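PDB 6FBM: gram-negative insecticidal protein from Chromobacterium piscinae, which is an insecticidal toxin of the MACPF and beta-tripod families and, as in other MACPF proteins, probably acts by perforating target-cell membranes. Local coordinates for residues Lys384-Trp389 / Pro435-Val440. Numbering follows the deposited sequence.
Sequences KAPVGW and PDYVCV
W389 turns the edge of its indole onto one face of the Y437 ring: CH2 stands 3.5 Å above the ring plane, over its centre, and the planes meet at 61° in an edge-to-face pair. Tyrosine suits this site because its ring offers W389 a flat apolar face while its hydroxyl hydrogen-bonds to the backbone oxygen of G419. The CB of Y437 points toward 384-389, and with CG anti to the backbone N (chi1 -169°) the ring lies against P386 and W389 CH2. P386 comes to it obliquely, CG 3.9 Å from Y437 CD1, and its CB lies 4.0 Å from C439 SG. The compact, apolar proline sits between the two, its CD 3.2 Å from Y437 O. Beside it the backbones pair as antiparallel strands: K384 N donates to C439 O at 3.0 Å, and C439 N to K384 O at 2.8 Å. K384, exposed and extended, shares a sheet face with C439, and both touch Y415. Within this Vps62-like region, strand 383-384 edges a small sheet, with 439-441 central and 415-416 beyond. After P386 the chain enters strand 388-391 through a classic beta bulge, V387 and G388 facing I410 of strand 403-410, whose A409 also touches P386 and Y437.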
loop_
_atom_site.group_PDB
_atom_site.type_symbol
_atom_site.label_atom_id
_atom_site.label_comp_id
_atom_site.label_asym_id
_atom_site.label_seq_id
_atom_site.Cartn_x
_atom_site.Cartn_y
_atom_site.Cartn_z
ATOM N N LYS A 384 1.230 -60.701 -3.816
ATOM C CA LYS A 384 0.200 -60.373 -4.778
ATOM C C LYS A 384 -0.452 -61.650 -5.226
ATOM O O LYS A 384 0.236 -62.648 -5.419
ATOM C CB LYS A 384 0.826 -59.661 -5.974
ATOM C CG LYS A 384 -0.160 -59.013 -6.889
ATOM C CD LYS A 384 0.500 -58.174 -7.946
ATOM C CE LYS A 384 -0.611 -57.486 -8.737
ATOM N NZ LYS A 384 0.009 -56.622 -9.739
ATOM N N ALA A 385 -1.770 -61.631 -5.407
ATOM C CA ALA A 385 -2.494 -62.814 -5.913
ATOM C C ALA A 385 -1.947 -63.303 -7.260
ATOM O O ALA A 385 -1.437 -62.506 -8.066
ATOM C CB ALA A 385 -3.996 -62.537 -6.037
ATOM N N PRO A 386 -2.057 -64.627 -7.521
ATOM C CA PRO A 386 -1.702 -65.152 -8.833
ATOM C C PRO A 386 -2.646 -64.673 -9.897
ATOM O O PRO A 386 -3.776 -64.341 -9.593
ATOM C CB PRO A 386 -1.821 -66.671 -8.638
ATOM C CG PRO A 386 -2.773 -66.866 -7.529
ATOM C CD PRO A 386 -2.570 -65.693 -6.629
ATOM N N VAL A 387 -2.192 -64.612 -11.135
ATOM C CA VAL A 387 -3.088 -64.247 -12.254
ATOM C C VAL A 387 -3.924 -65.414 -12.719
ATOM O O VAL A 387 -4.923 -65.254 -13.388
ATOM C CB VAL A 387 -2.350 -63.604 -13.439
ATOM C CG1 VAL A 387 -1.624 -62.352 -12.940
ATOM C CG2 VAL A 387 -1.432 -64.566 -14.170
ATOM N N GLY A 388 -3.497 -66.614 -12.375
ATOM C CA GLY A 388 -4.257 -67.809 -12.698
ATOM C C GLY A 388 -3.549 -69.071 -12.290
ATOM O O GLY A 388 -2.540 -69.028 -11.579
ATOM N N TRP A 389 -4.084 -70.192 -12.758
ATOM C CA TRP A 389 -3.536 -71.475 -12.438
ATOM C C TRP A 389 -3.423 -72.361 -13.678
ATOM O O TRP A 389 -4.344 -72.418 -14.483
ATOM C CB TRP A 389 -4.426 -72.149 -11.407
ATOM C CG TRP A 389 -4.526 -71.441 -10.108
ATOM C CD1 TRP A 389 -5.387 -70.444 -9.800
ATOM C CD2 TRP A 389 -3.773 -71.701 -8.922
ATOM N NE1 TRP A 389 -5.215 -70.056 -8.498
ATOM C CE2 TRP A 389 -4.232 -70.809 -7.933
ATOM C CE3 TRP A 389 -2.732 -72.581 -8.604
ATOM C CZ2 TRP A 389 -3.705 -70.775 -6.659
ATOM C CZ3 TRP A 389 -2.202 -72.556 -7.314
ATOM C CH2 TRP A 389 -2.696 -71.670 -6.362
ATOM N N PRO A 435 -8.762 -68.036 -2.236
ATOM C CA PRO A 435 -8.730 -66.570 -2.301
ATOM C C PRO A 435 -7.504 -65.945 -1.646
ATOM O O PRO A 435 -7.090 -64.887 -2.065
ATOM C CB PRO A 435 -10.022 -66.129 -1.558
ATOM C CG PRO A 435 -10.871 -67.352 -1.463
ATOM C CD PRO A 435 -9.924 -68.523 -1.460
ATOM N N ASP A 436 -6.922 -66.608 -0.659
ATOM C CA ASP A 436 -5.808 -66.058 0.096
ATOM C C ASP A 436 -4.464 -66.644 -0.316
ATOM O O ASP A 436 -3.469 -66.463 0.378
ATOM C CB ASP A 436 -6.048 -66.243 1.607
ATOM C CG ASP A 436 -7.293 -65.503 2.135
ATOM O OD1 ASP A 436 -7.743 -64.500 1.486
ATOM O OD2 ASP A 436 -7.775 -65.908 3.215
ATOM N N TYR A 437 -4.402 -67.321 -1.464
ATOM C CA TYR A 437 -3.119 -67.702 -2.057
ATOM C C TYR A 437 -2.472 -66.489 -2.711
ATOM O O TYR A 437 -3.128 -65.727 -3.433
ATOM C CB TYR A 437 -3.277 -68.809 -3.101
ATOM C CG TYR A 437 -1.970 -69.428 -3.558
ATOM C CD1 TYR A 437 -1.214 -68.835 -4.548
ATOM C CD2 TYR A 437 -1.507 -70.617 -2.998
ATOM C CE1 TYR A 437 -0.009 -69.399 -4.969
ATOM C CE2 TYR A 437 -0.316 -71.195 -3.424
ATOM C CZ TYR A 437 0.420 -70.593 -4.418
ATOM O OH TYR A 437 1.597 -71.158 -4.838
ATOM N N VAL A 438 -1.166 -66.345 -2.472
ATOM C CA VAL A 438 -0.398 -65.288 -3.082
ATOM C C VAL A 438 0.918 -65.802 -3.589
ATOM O O VAL A 438 1.437 -66.828 -3.120
ATOM C CB VAL A 438 -0.132 -64.111 -2.103
ATOM C CG1 VAL A 438 -1.444 -63.474 -1.695
ATOM C CG2 VAL A 438 0.655 -64.570 -0.875
ATOM N N CYS A 439 1.444 -65.056 -4.553
ATOM C CA CYS A 439 2.824 -65.169 -4.973
ATOM C C CYS A 439 3.613 -64.093 -4.270
ATOM O O CYS A 439 3.044 -63.137 -3.752
ATOM C CB CYS A 439 2.910 -65.000 -6.484
ATOM S SG CYS A 439 1.974 -66.241 -7.336
ATOM N N VAL A 440 4.925 -64.254 -4.287
ATOM C CA VAL A 440 5.838 -63.418 -3.549
ATOM C C VAL A 440 6.721 -62.738 -4.565
ATOM O O VAL A 440 7.088 -63.359 -5.559
ATOM C CB VAL A 440 6.678 -64.279 -2.582
ATOM C CG1 VAL A 440 7.639 -63.401 -1.759
ATOM C CG2 VAL A 440 5.743 -65.039 -1.644
#